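Long-range contacts in xylulose kinase (PDB 2ITM), which catalyses the ATP-dependent phosphorylation of D-xylulose to D-xylulose 5-phosphate, as a homodimeric member of the FGGY carbohydrate kinases: residues 204-209 and 280-285; 69-74 and 225-230; 428-433 and 444-449; 182-187 and 197-202; 175-180 and 276-281. All coordinates share one frame; numbering follows the deposited sequence.

How the contacts relate
Contact 2 lies in the mixed sheet of the N-terminal FGGY domain, joining strands 70-75 and 226-232; strand 208-211, which carries part of contact 1, is the next one over, and the two contact centres are about 12 Å apart. Contacts 1 and 5 bring residues of the N-terminal domain against the 276-285 hairpin of the C-terminal domain, sharing Ala-280 and Leu-281, so both bridge the two halves that flank the xylulose site. Contact 4 is nested in the chain loop closed by contact 5 and joins it through strands 177-178 and 183-184. Contact 3 comes last in sequence; its helix 424-436 packs on contacts 1 and 2, while contact 4 lies about 28 Å off, centre to centre.

Contact 1: 204-209 and 280-285; sequences EGSEIT and ALPQRW
Glu-204 runs obliquely across the ring of Pro-282, with Glu-204 CB 3.8 Å from Pro-282 CG. Its chain bends at chi2 (-73°), which folds the carboxylate over the type II turn of residues 281-284 and leaves Glu-204 OE1 3.5 Å from Pro-282 CA. That oxygen also approaches Leu-281 O, an acceptor like itself; it is held there by a salt bridge to Arg-182. The other oxygen, Glu-204 OE2, receives a 2.7 Å hydrogen bond from a water, and the same water accepts one from Gln-283 N at 2.8 Å, tying carboxylate to turn. With an alanine here, Arg-182 would probably be left without its carboxylate mate and a gap would open beside the proline ring. Beside the CG-CD bond of the ring lies the Ser-206 hydroxyl, OG 3.6 Å from Pro-282 CD. Between Glu-204 and Ser-206, Gly-205 comes so close that its CA makes a 3.1 Å CA-H...O contact with Ala-280 O, where a side chain would collide. Strand 208-211 follows directly and pairs with strand 226-232; Leu-431 of helix 424-436 packs against Ser-206 and Leu-281, while helix 168-172 meets Glu-204 and Ala-280.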
# COMPACT_ATOMS: atom_id res chain seq x y z
N GLU A 204 36.95 -20.02 -25.80
CA GLU A 204 36.38 -18.69 -25.96
C GLU A 204 35.16 -18.73 -26.87
O GLU A 204 35.03 -19.61 -27.69
CB GLU A 204 37.42 -17.71 -26.49
CG GLU A 204 38.68 -17.64 -25.66
CD GLU A 204 38.50 -16.92 -24.34
OE1 GLU A 204 37.49 -16.24 -24.16
OE2 GLU A 204 39.37 -17.05 -23.48
N GLY A 205 34.25 -17.79 -26.68
CA GLY A 205 32.97 -17.80 -27.36
C GLY A 205 33.05 -17.97 -28.86
O GLY A 205 32.20 -18.60 -29.45
N SER A 206 34.10 -17.41 -29.45
CA SER A 206 34.21 -17.26 -30.89
C SER A 206 34.99 -18.40 -31.55
O SER A 206 35.19 -18.40 -32.75
CB SER A 206 34.87 -15.92 -31.23
OG SER A 206 35.96 -15.66 -30.38
N GLU A 207 35.40 -19.36 -30.74
CA GLU A 207 36.15 -20.52 -31.19
C GLU A 207 35.24 -21.71 -31.53
O GLU A 207 34.18 -21.88 -30.95
CB GLU A 207 37.17 -20.92 -30.13
CG GLU A 207 38.28 -19.90 -29.92
CD GLU A 207 39.19 -20.24 -28.76
OE1 GLU A 207 40.22 -19.55 -28.60
OE2 GLU A 207 38.90 -21.17 -28.00
N ILE A 208 35.69 -22.53 -32.47
CA ILE A 208 34.97 -23.72 -32.89
C ILE A 208 35.20 -24.93 -31.97
O ILE A 208 36.32 -25.25 -31.61
CB ILE A 208 35.32 -24.06 -34.34
CG1 ILE A 208 34.98 -22.88 -35.25
CG2 ILE A 208 34.63 -25.30 -34.82
CD1 ILE A 208 35.04 -23.20 -36.69
N THR A 209 34.12 -25.57 -31.56
CA THR A 209 34.19 -26.69 -30.64
C THR A 209 33.99 -28.03 -31.34
O THR A 209 34.18 -29.07 -30.76
CB THR A 209 33.17 -26.53 -29.53
OG1 THR A 209 31.86 -26.48 -30.09
CG2 THR A 209 33.34 -25.22 -28.84
N ALA A 280 32.12 -13.43 -23.50
CA ALA A 280 32.12 -14.46 -24.53
C ALA A 280 33.11 -14.18 -25.65
O ALA A 280 33.04 -14.76 -26.72
CB ALA A 280 30.72 -14.66 -25.08
N LEU A 281 34.00 -13.23 -25.40
CA LEU A 281 35.10 -12.99 -26.32
C LEU A 281 36.44 -13.11 -25.63
O LEU A 281 36.54 -13.01 -24.42
CB LEU A 281 34.95 -11.61 -26.97
CG LEU A 281 33.74 -11.38 -27.86
CD1 LEU A 281 33.42 -9.93 -27.97
CD2 LEU A 281 33.91 -12.03 -29.22
N PRO A 282 37.47 -13.33 -26.43
CA PRO A 282 38.81 -13.55 -25.90
C PRO A 282 39.34 -12.31 -25.21
O PRO A 282 39.14 -11.21 -25.68
CB PRO A 282 39.61 -13.88 -27.15
CG PRO A 282 38.60 -14.42 -28.09
CD PRO A 282 37.41 -13.60 -27.87
N GLN A 283 39.98 -12.52 -24.07
CA GLN A 283 40.54 -11.45 -23.27
C GLN A 283 39.52 -10.36 -22.93
O GLN A 283 39.86 -9.19 -22.85
CB GLN A 283 41.77 -10.87 -23.93
CG GLN A 283 42.98 -11.77 -23.90
CD GLN A 283 43.48 -12.04 -22.51
OE1 GLN A 283 44.11 -11.19 -21.89
NE2 GLN A 283 43.22 -13.24 -22.01
N ARG A 284 38.27 -10.75 -22.75
CA ARG A 284 37.24 -9.84 -22.33
C ARG A 284 36.51 -10.32 -21.09
O ARG A 284 36.27 -11.51 -20.94
CB ARG A 284 36.24 -9.59 -23.45
CG ARG A 284 36.71 -8.66 -24.53
CD ARG A 284 37.15 -7.32 -24.04
NE ARG A 284 38.57 -7.16 -24.28
CZ ARG A 284 39.08 -6.60 -25.35
NH1 ARG A 284 38.29 -6.12 -26.28
NH2 ARG A 284 40.39 -6.52 -25.49
N TRP A 285 36.14 -9.37 -20.24
CA TRP A 285 35.50 -9.63 -18.96
C TRP A 285 34.38 -8.60 -18.77
O TRP A 285 34.38 -7.57 -19.40
CB TRP A 285 36.52 -9.44 -17.84
CG TRP A 285 37.40 -10.58 -17.58
CD1 TRP A 285 37.14 -11.63 -16.79
CD2 TRP A 285 38.71 -10.77 -18.09
NE1 TRP A 285 38.20 -12.49 -16.77
CE2 TRP A 285 39.19 -11.98 -17.57
CE3 TRP A 285 39.54 -10.05 -18.94
CZ2 TRP A 285 40.44 -12.47 -17.87
CZ3 TRP A 285 40.77 -10.54 -19.23
CH2 TRP A 285 41.22 -11.74 -18.70
O HOH W 1 41.19 -15.04 -23.74

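Contact 2: 69-74 and 225-230; sequences KALGIA and VPVVAG
Leu-71 and Val-227 form a single parallel bridge, with Leu-71 supplying both hydrogen bonds. Its N donates to Pro-226 O at 3.0 Å (159° at the hydrogen), and its O accepts from Val-228 N, also at 3.0 Å. The two side chains leave the same face side by side. In Leu-71 the CG is anti to the backbone N (chi1 179°), and this turns CD2 toward Val-227 CG1, 4.2 Å away. Val-225 closes the start of the pair, its CG1 3.9 Å from Leu-71 CB. Beside it the proline ring, which has no N-H to offer, comes tight against a carbonyl, Pro-226 CD lying 2.9 Å from Lys-69 O. On the other face Val-228 CG2 rests 3.8 Å from Gly-72 CA.

Past the bridge the pairing changes: Gly-230 CA makes a 3.0 Å CA-H...O contact with Ile-73 O. A side chain there would clash with that oxygen, and the positive phi (80°) suits glycine too. Arg-157 fixes this bend from outside by hydrogen bonds to the carbonyls of Val-228 and Ala-229, just ahead of Asp-233, the probable proton acceptor.

The pair lies inside the sheet of an actin-like ATPase domain, between strands 2-7 and 208-211. Helix 152-161 packs on Ile-73 and Val-227, and helix 424-436 covers the face that carries Ala-70 and Val-228.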
# COMPACT_ATOMS: atom_id res chain seq x y z
N LYS A 69 26.89 -21.54 -42.97
CA LYS A 69 28.31 -21.80 -42.96
C LYS A 69 28.85 -22.02 -41.55
O LYS A 69 29.86 -22.69 -41.36
CB LYS A 69 29.05 -20.66 -43.62
CG LYS A 69 28.54 -20.32 -45.00
CD LYS A 69 29.35 -19.21 -45.64
CE LYS A 69 28.70 -18.73 -46.94
NZ LYS A 69 29.36 -17.54 -47.53
N ALA A 70 28.17 -21.45 -40.56
CA ALA A 70 28.48 -21.71 -39.16
C ALA A 70 27.27 -21.56 -38.26
O ALA A 70 26.31 -20.91 -38.61
CB ALA A 70 29.61 -20.82 -38.69
N LEU A 71 27.35 -22.18 -37.09
CA LEU A 71 26.26 -22.15 -36.12
C LEU A 71 26.72 -21.84 -34.69
O LEU A 71 27.70 -22.39 -34.21
CB LEU A 71 25.47 -23.45 -36.15
CG LEU A 71 24.31 -23.57 -35.18
CD1 LEU A 71 23.24 -24.50 -35.68
CD2 LEU A 71 24.82 -24.01 -33.84
N GLY A 72 25.98 -20.96 -34.03
CA GLY A 72 26.23 -20.59 -32.66
C GLY A 72 25.07 -20.86 -31.73
O GLY A 72 23.93 -20.88 -32.13
N ILE A 73 25.39 -21.06 -30.46
CA ILE A 73 24.41 -21.23 -29.41
C ILE A 73 24.61 -20.27 -28.24
O ILE A 73 25.73 -19.90 -27.90
CB ILE A 73 24.35 -22.68 -28.89
CG1 ILE A 73 25.57 -23.01 -28.06
CG2 ILE A 73 24.24 -23.64 -30.02
CD1 ILE A 73 26.10 -24.37 -28.31
N ALA A 74 23.50 -19.86 -27.64
CA ALA A 74 23.49 -19.24 -26.34
C ALA A 74 22.40 -19.84 -25.46
O ALA A 74 21.53 -20.55 -25.96
CB ALA A 74 23.26 -17.74 -26.47
N VAL A 225 28.05 -28.37 -40.38
CA VAL A 225 28.61 -27.04 -40.21
C VAL A 225 29.35 -26.90 -38.87
O VAL A 225 29.00 -27.55 -37.90
CB VAL A 225 27.47 -26.01 -40.30
CG1 VAL A 225 27.37 -25.17 -39.06
CG2 VAL A 225 27.56 -25.20 -41.56
N PRO A 226 30.37 -26.05 -38.84
CA PRO A 226 31.14 -25.83 -37.61
C PRO A 226 30.34 -25.10 -36.54
O PRO A 226 29.54 -24.23 -36.84
CB PRO A 226 32.29 -24.95 -38.08
CG PRO A 226 32.10 -24.75 -39.52
CD PRO A 226 30.72 -25.07 -39.87
N VAL A 227 30.54 -25.49 -35.29
CA VAL A 227 29.79 -24.93 -34.18
C VAL A 227 30.71 -24.20 -33.22
O VAL A 227 31.71 -24.74 -32.80
CB VAL A 227 29.07 -26.02 -33.40
CG1 VAL A 227 28.37 -25.43 -32.19
CG2 VAL A 227 28.12 -26.78 -34.27
N VAL A 228 30.36 -22.97 -32.88
CA VAL A 228 31.14 -22.21 -31.92
C VAL A 228 30.68 -22.42 -30.48
O VAL A 228 29.59 -22.91 -30.24
CB VAL A 228 31.23 -20.71 -32.26
CG1 VAL A 228 31.79 -20.50 -33.66
CG2 VAL A 228 29.91 -20.04 -32.10
N ALA A 229 31.52 -22.04 -29.54
CA ALA A 229 31.24 -22.20 -28.12
C ALA A 229 30.02 -21.40 -27.64
O ALA A 229 29.30 -21.84 -26.78
CB ALA A 229 32.44 -21.85 -27.30
N GLY A 230 29.82 -20.23 -28.22
CA GLY A 230 28.72 -19.36 -27.83
C GLY A 230 28.98 -18.56 -26.57
O GLY A 230 30.11 -18.23 -26.25

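Contact 3: 428-433 and 444-449; sequences AARLAQ and ELLPQL
Arg-430 turns toward Leu-446 through an unusual pair of torsions: chi1 is -92° and chi2 only -23°, close to eclipsed, and the resulting bend lays the aliphatic part of the chain along the loop that follows helix 442-445. In Leu-446 the CG sits beside the backbone N (chi1 -58°), and its CD2 meets the near end of the arginine, 3.4 Å from Arg-430 CB and 3.5 Å from Arg-430 CG. The two side chains lie alongside, running opposite ways.

Farther out, Arg-430 CD reaches Leu-445 O at 3.4 Å, but the guanidinium makes no hydrogen bond to that carbonyl. The group instead lies against Pro-447, with Arg-430 NH1 3.3 Å from Pro-447 CD. This buried nitrogen has no hydrogen-bonding partner in the model, and the contacts the arginine makes here are packing ones. One turn on, Gln-433 stretches beyond CG and crosses Leu-445, its NE2 3.7 Å from Leu-445 CD2. With an alanine in place of Arg-430, only the CB contact to Leu-446 CD2 would remain, and a gap would probably open beside Pro-447 and the Leu-445 carbonyl.

Leu-17 of strand 11-17 touches both Arg-430 and Gln-433, and Val-239 of helix 233-241 touches Arg-430 and Leu-446. The contact packs helix 424-436 against the turn out of short helix 442-445. A short linker joins the two helices, and the second ends at Leu-445 and hands the chain on to strand 451-455, at the edge of the C-terminal domain's sheet.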
# COMPACT_ATOMS: atom_id res chain seq x y z
N ALA A 428 24.85 -15.10 -30.57
CA ALA A 428 25.20 -16.44 -30.98
C ALA A 428 25.60 -16.52 -32.46
O ALA A 428 26.62 -17.07 -32.81
CB ALA A 428 24.09 -17.40 -30.67
N ALA A 429 24.77 -15.96 -33.32
CA ALA A 429 25.06 -15.95 -34.74
C ALA A 429 26.30 -15.12 -35.03
O ALA A 429 27.12 -15.49 -35.84
CB ALA A 429 23.89 -15.46 -35.52
N ARG A 430 26.41 -13.98 -34.35
CA ARG A 430 27.55 -13.09 -34.52
C ARG A 430 28.83 -13.87 -34.25
O ARG A 430 29.82 -13.72 -34.95
CB ARG A 430 27.45 -11.90 -33.58
CG ARG A 430 26.75 -10.64 -34.12
CD ARG A 430 26.78 -10.57 -35.62
NE ARG A 430 25.66 -9.78 -36.17
CZ ARG A 430 25.36 -8.56 -35.78
NH1 ARG A 430 26.07 -7.98 -34.83
NH2 ARG A 430 24.35 -7.92 -36.34
N LEU A 431 28.79 -14.71 -33.24
CA LEU A 431 29.94 -15.50 -32.88
C LEU A 431 30.30 -16.49 -33.98
O LEU A 431 31.46 -16.67 -34.28
CB LEU A 431 29.73 -16.18 -31.54
CG LEU A 431 29.83 -15.26 -30.32
CD1 LEU A 431 29.25 -15.91 -29.11
CD2 LEU A 431 31.27 -14.86 -30.06
N ALA A 432 29.31 -17.10 -34.59
CA ALA A 432 29.52 -18.00 -35.70
C ALA A 432 30.13 -17.29 -36.92
O ALA A 432 31.02 -17.81 -37.56
CB ALA A 432 28.25 -18.70 -36.07
N GLN A 433 29.61 -16.11 -37.22
CA GLN A 433 30.21 -15.22 -38.16
C GLN A 433 31.69 -15.01 -37.97
O GLN A 433 32.45 -15.11 -38.91
CB GLN A 433 29.53 -13.87 -38.11
CG GLN A 433 28.40 -13.73 -39.05
CD GLN A 433 28.10 -12.29 -39.35
OE1 GLN A 433 27.61 -11.57 -38.50
NE2 GLN A 433 28.41 -11.88 -40.56
N GLU A 444 34.26 -5.02 -37.94
CA GLU A 444 33.49 -5.33 -39.12
C GLU A 444 32.21 -6.10 -38.79
O GLU A 444 31.15 -5.80 -39.32
CB GLU A 444 34.33 -6.12 -40.14
CG GLU A 444 35.66 -5.49 -40.51
CD GLU A 444 36.39 -6.22 -41.64
OE1 GLU A 444 35.75 -6.49 -42.67
OE2 GLU A 444 37.59 -6.51 -41.49
N LEU A 445 32.31 -7.11 -37.95
CA LEU A 445 31.27 -8.13 -37.88
C LEU A 445 30.33 -7.89 -36.71
O LEU A 445 29.23 -8.43 -36.66
CB LEU A 445 31.87 -9.52 -37.79
CG LEU A 445 32.70 -10.02 -38.97
CD1 LEU A 445 33.53 -11.17 -38.53
CD2 LEU A 445 31.82 -10.39 -40.11
N LEU A 446 30.77 -7.06 -35.75
CA LEU A 446 30.02 -6.78 -34.53
C LEU A 446 29.72 -5.30 -34.38
O LEU A 446 30.26 -4.64 -33.52
CB LEU A 446 30.79 -7.28 -33.31
CG LEU A 446 31.19 -8.76 -33.19
CD1 LEU A 446 31.99 -8.97 -31.96
CD2 LEU A 446 30.01 -9.67 -33.23
N PRO A 447 28.83 -4.79 -35.22
CA PRO A 447 28.51 -3.37 -35.22
C PRO A 447 27.55 -3.04 -34.09
O PRO A 447 26.78 -3.89 -33.67
CB PRO A 447 27.81 -3.20 -36.55
CG PRO A 447 27.10 -4.45 -36.73
CD PRO A 447 27.89 -5.53 -36.07
N GLN A 448 27.60 -1.80 -33.61
CA GLN A 448 26.58 -1.30 -32.72
C GLN A 448 25.25 -1.27 -33.43
O GLN A 448 25.22 -1.24 -34.65
CB GLN A 448 26.95 0.08 -32.25
CG GLN A 448 27.04 0.18 -30.77
CD GLN A 448 28.43 0.49 -30.33
OE1 GLN A 448 29.31 -0.36 -30.38
NE2 GLN A 448 28.65 1.72 -29.91
N LEU A 449 24.16 -1.29 -32.69
CA LEU A 449 22.87 -1.02 -33.28
C LEU A 449 22.75 0.42 -33.70
O LEU A 449 23.54 1.26 -33.30
CB LEU A 449 21.73 -1.39 -32.34
CG LEU A 449 21.75 -2.79 -31.74
CD1 LEU A 449 21.09 -2.77 -30.39
CD2 LEU A 449 21.10 -3.81 -32.63

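Contact 4: 182-187 and 197-202; sequences RDWSDV and DQMPAL
Trp-184 is sandwiched between Met-199 on one face of its indole and Leu-202 on the other. Met-199 CB lies 3.8 Å from the centroid of the six-membered ring, and the chain, bent at chi2 (-76°), brings SD back over the same ring, also 3.8 Å from the centroid and 17° off the normal. On the opposite face Leu-202 CD1 sits 3.4 Å from the centroid of the five-membered ring, while its other methyl, CD2, comes to 3.4 Å from Trp-184 CZ2. At the edge, in the ring plane, Pro-200 O receives a weak hydrogen bond from Trp-184 NE1 (3.2 Å, 134° at the hydrogen).

The sulfur makes this a Met-aromatic contact, with CH-pi contacts on both faces, from Met-199 CB and Leu-202 CD1. The tryptophan stands on the second strand of the small hairpin 177-178/183-184, which carries a G1 beta bulge in which Arg-182 and Asp-183 together lie across from Asp-178. Opposite it, residues 199-202 run roughly antiparallel.

Leu-202 CD1 also lies 4.0 Å from Asp-183 OD1, whose carboxylate is salt-bridged to Arg-196. Leu-189 of helix 186-190 touches both Trp-184 and Met-199; Ser-185 is the N-cap of that helix, its OG capping Met-188 N.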
# COMPACT_ATOMS: atom_id res chain seq x y z
N ARG A 182 40.73 -17.76 -16.68
CA ARG A 182 39.96 -18.36 -17.77
C ARG A 182 40.16 -19.87 -17.82
O ARG A 182 40.28 -20.46 -18.88
CB ARG A 182 40.28 -17.71 -19.09
CG ARG A 182 40.24 -16.18 -19.05
CD ARG A 182 40.52 -15.48 -20.36
NE ARG A 182 39.35 -15.41 -21.22
CZ ARG A 182 38.37 -14.53 -21.10
NH1 ARG A 182 38.38 -13.62 -20.12
NH2 ARG A 182 37.36 -14.57 -21.93
N ASP A 183 40.17 -20.48 -16.65
CA ASP A 183 40.39 -21.92 -16.51
C ASP A 183 39.75 -22.41 -15.21
O ASP A 183 39.57 -21.65 -14.29
CB ASP A 183 41.89 -22.23 -16.55
CG ASP A 183 42.20 -23.70 -16.50
OD1 ASP A 183 41.37 -24.51 -16.94
OD2 ASP A 183 43.25 -24.15 -16.02
N TRP A 184 39.41 -23.69 -15.17
CA TRP A 184 38.82 -24.28 -13.99
C TRP A 184 39.69 -24.07 -12.75
O TRP A 184 40.90 -23.96 -12.85
CB TRP A 184 38.51 -25.77 -14.19
CG TRP A 184 37.65 -26.12 -15.39
CD1 TRP A 184 38.05 -26.80 -16.48
CD2 TRP A 184 36.26 -25.86 -15.58
NE1 TRP A 184 37.01 -26.96 -17.36
CE2 TRP A 184 35.89 -26.39 -16.82
CE3 TRP A 184 35.28 -25.23 -14.81
CZ2 TRP A 184 34.61 -26.30 -17.32
CZ3 TRP A 184 34.00 -25.15 -15.32
CH2 TRP A 184 33.68 -25.68 -16.55
N SER A 185 39.04 -24.01 -11.59
CA SER A 185 39.70 -23.88 -10.30
C SER A 185 39.68 -25.18 -9.52
O SER A 185 38.63 -25.62 -9.06
CB SER A 185 39.04 -22.79 -9.48
OG SER A 185 39.31 -22.93 -8.09
N ASP A 186 40.84 -25.79 -9.38
CA ASP A 186 40.96 -27.07 -8.72
C ASP A 186 40.41 -27.00 -7.30
O ASP A 186 39.76 -27.91 -6.82
CB ASP A 186 42.42 -27.54 -8.71
CG ASP A 186 42.88 -28.08 -10.05
OD1 ASP A 186 42.03 -28.35 -10.91
OD2 ASP A 186 44.07 -28.29 -10.33
N VAL A 187 40.65 -25.87 -6.65
CA VAL A 187 40.15 -25.60 -5.32
C VAL A 187 38.63 -25.67 -5.25
O VAL A 187 38.07 -26.31 -4.41
CB VAL A 187 40.59 -24.21 -4.83
CG1 VAL A 187 40.04 -23.92 -3.49
CG2 VAL A 187 42.10 -24.13 -4.82
N ASP A 197 37.86 -33.72 -14.92
CA ASP A 197 37.36 -34.80 -15.75
C ASP A 197 35.84 -34.79 -15.84
O ASP A 197 35.27 -35.35 -16.76
CB ASP A 197 37.82 -36.15 -15.18
CG ASP A 197 39.30 -36.18 -14.85
OD1 ASP A 197 40.11 -36.44 -15.76
OD2 ASP A 197 39.75 -35.95 -13.71
N GLN A 198 35.21 -34.14 -14.87
CA GLN A 198 33.76 -34.03 -14.88
C GLN A 198 33.26 -32.73 -15.51
O GLN A 198 32.07 -32.51 -15.58
CB GLN A 198 33.19 -34.23 -13.48
CG GLN A 198 33.14 -35.66 -13.04
CD GLN A 198 33.29 -35.81 -11.56
OE1 GLN A 198 34.20 -35.25 -10.97
NE2 GLN A 198 32.41 -36.57 -10.96
N MET A 199 34.18 -31.89 -15.97
CA MET A 199 33.85 -30.67 -16.69
C MET A 199 34.07 -30.80 -18.20
O MET A 199 34.94 -31.54 -18.63
CB MET A 199 34.69 -29.51 -16.19
CG MET A 199 34.67 -29.28 -14.70
SD MET A 199 33.17 -28.51 -14.12
CE MET A 199 32.40 -29.90 -13.37
N PRO A 200 33.31 -30.04 -18.98
CA PRO A 200 33.61 -29.86 -20.40
C PRO A 200 34.93 -29.14 -20.62
O PRO A 200 35.42 -28.48 -19.74
CB PRO A 200 32.44 -28.98 -20.87
CG PRO A 200 32.09 -28.20 -19.71
CD PRO A 200 32.28 -29.11 -18.53
N ALA A 201 35.47 -29.29 -21.81
CA ALA A 201 36.53 -28.43 -22.31
C ALA A 201 36.10 -26.98 -22.48
O ALA A 201 34.99 -26.69 -22.85
CB ALA A 201 37.07 -28.98 -23.61
N LEU A 202 37.01 -26.07 -22.15
CA LEU A 202 36.72 -24.64 -22.19
C LEU A 202 37.23 -23.99 -23.46
O LEU A 202 38.33 -24.28 -23.88
CB LEU A 202 37.30 -23.94 -20.98
CG LEU A 202 36.75 -24.33 -19.61
CD1 LEU A 202 37.68 -23.92 -18.50
CD2 LEU A 202 35.37 -23.75 -19.40

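Contact 5: 175-180 and 276-281; sequences MWLDVA and SFCHAL
Cys-278 and Val-179 make the close part of this contact. The thiol lies beside the backbone N of its own residue (chi1 -60°), and from there SG comes to 3.4 Å from Val-179 O and 3.7 Å from Val-179 CG1. That carbonyl already takes a hydrogen bond from Trp-285 NE1, on the strand next to 275-278. Val-179 CG1 is anti to its backbone N (chi1 172°), which presses it on the main chain opposite, 3.7 Å from Cys-278 N and 3.9 Å from Phe-277 C. Leu-177 completes this apolar group, its CD2 3.9 Å from Cys-278 SG.

Packing slackens from there. The second valine methyl, Val-179 CG2, is no nearer than 4.3 Å to Ser-276 O, and no hydrogen bond crosses between the segments, so Leu-177 and the residue just after its strand, Val-179, pack on strand 275-278 without joining its sheet. Asp-178 and Ala-180 alternate with the packed residues and point away from the contact, toward the more solvent-exposed side; Asp-178 OD1 accepts from Lys-181 N there.

Helix 168-172 adds to the packing, with Met-168 on Cys-278 and Ala-172 on both Leu-177 and Phe-277. Phe-277 points away from Val-179 to the substrate cleft, where its side chain comes within about 4 Å of the bound D-xylulose and of His-78. The contact thus backs the wall of the sugar site where the two FGGY kinase domains meet.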
# COMPACT_ATOMS: atom_id res chain seq x y z
N MET A 175 30.67 -21.20 -10.84
CA MET A 175 31.49 -21.08 -9.65
C MET A 175 32.58 -22.12 -9.51
O MET A 175 33.12 -22.30 -8.44
CB MET A 175 30.66 -21.01 -8.37
CG MET A 175 29.54 -20.00 -8.37
SD MET A 175 30.03 -18.33 -8.78
CE MET A 175 31.03 -17.97 -7.39
N TRP A 176 32.90 -22.81 -10.59
CA TRP A 176 34.06 -23.68 -10.59
C TRP A 176 35.19 -23.05 -11.37
O TRP A 176 36.31 -23.54 -11.35
CB TRP A 176 33.73 -25.07 -11.18
CG TRP A 176 32.72 -25.88 -10.42
CD1 TRP A 176 32.73 -26.15 -9.09
CD2 TRP A 176 31.57 -26.53 -10.95
NE1 TRP A 176 31.65 -26.93 -8.76
CE2 TRP A 176 30.92 -27.18 -9.89
CE3 TRP A 176 31.01 -26.62 -12.22
CZ2 TRP A 176 29.76 -27.92 -10.06
CZ3 TRP A 176 29.86 -27.35 -12.39
CH2 TRP A 176 29.24 -27.99 -11.31
N LEU A 177 34.89 -21.98 -12.09
CA LEU A 177 35.88 -21.29 -12.90
C LEU A 177 36.70 -20.24 -12.16
O LEU A 177 36.18 -19.42 -11.43
CB LEU A 177 35.26 -20.68 -14.15
CG LEU A 177 36.29 -20.24 -15.20
CD1 LEU A 177 36.75 -21.41 -16.04
CD2 LEU A 177 35.75 -19.13 -16.06
N ASP A 178 38.00 -20.28 -12.38
CA ASP A 178 38.85 -19.17 -12.03
C ASP A 178 38.77 -18.07 -13.08
O ASP A 178 39.36 -18.18 -14.13
CB ASP A 178 40.30 -19.64 -11.87
CG ASP A 178 41.18 -18.57 -11.29
OD1 ASP A 178 41.20 -17.45 -11.81
OD2 ASP A 178 41.91 -18.77 -10.31
N VAL A 179 38.04 -17.02 -12.76
CA VAL A 179 37.61 -16.06 -13.76
C VAL A 179 38.76 -15.22 -14.30
O VAL A 179 38.79 -14.88 -15.46
CB VAL A 179 36.49 -15.17 -13.25
CG1 VAL A 179 36.18 -14.08 -14.23
CG2 VAL A 179 35.25 -15.98 -12.97
N ALA A 180 39.72 -14.91 -13.43
CA ALA A 180 40.97 -14.28 -13.82
C ALA A 180 41.75 -15.10 -14.83
O ALA A 180 42.28 -14.58 -15.77
CB ALA A 180 41.83 -14.00 -12.61
N SER A 276 30.69 -10.65 -11.55
CA SER A 276 31.83 -10.54 -12.42
C SER A 276 32.11 -11.87 -13.10
O SER A 276 32.35 -12.88 -12.45
CB SER A 276 33.05 -10.05 -11.64
OG SER A 276 34.19 -9.95 -12.47
N PHE A 277 32.07 -11.86 -14.41
CA PHE A 277 32.30 -13.04 -15.22
C PHE A 277 33.24 -12.78 -16.37
O PHE A 277 33.52 -11.64 -16.72
CB PHE A 277 30.99 -13.58 -15.77
CG PHE A 277 29.98 -13.93 -14.74
CD1 PHE A 277 28.73 -13.39 -14.77
CD2 PHE A 277 30.28 -14.84 -13.75
CE1 PHE A 277 27.80 -13.71 -13.83
CE2 PHE A 277 29.35 -15.18 -12.81
CZ PHE A 277 28.11 -14.62 -12.85
N CYS A 278 33.70 -13.85 -17.00
CA CYS A 278 34.31 -13.75 -18.31
C CYS A 278 33.27 -13.32 -19.34
O CYS A 278 32.11 -13.65 -19.23
CB CYS A 278 34.98 -15.07 -18.71
SG CYS A 278 36.30 -15.65 -17.63
N HIS A 279 33.71 -12.57 -20.34
CA HIS A 279 32.91 -12.27 -21.51
C HIS A 279 33.06 -13.37 -22.56
O HIS A 279 34.00 -14.13 -22.53
CB HIS A 279 33.31 -10.91 -22.09
CG HIS A 279 32.27 -10.27 -22.96
ND1 HIS A 279 31.08 -10.88 -23.28
CD2 HIS A 279 32.24 -9.07 -23.57
CE1 HIS A 279 30.37 -10.09 -24.05
NE2 HIS A 279 31.06 -8.98 -24.24
N ALA A 280 32.12 -13.43 -23.50
CA ALA A 280 32.12 -14.46 -24.53
C ALA A 280 33.11 -14.18 -25.65
O ALA A 280 33.04 -14.76 -26.72
CB ALA A 280 30.72 -14.66 -25.08
N LEU A 281 34.00 -13.23 -25.40
CA LEU A 281 35.10 -12.99 -26.32
C LEU A 281 36.44 -13.11 -25.63
O LEU A 281 36.54 -13.01 -24.42
CB LEU A 281 34.95 -11.61 -26.97
CG LEU A 281 33.74 -11.38 -27.86
CD1 LEU A 281 33.42 -9.93 -27.97
CD2 LEU A 281 33.91 -12.03 -29.22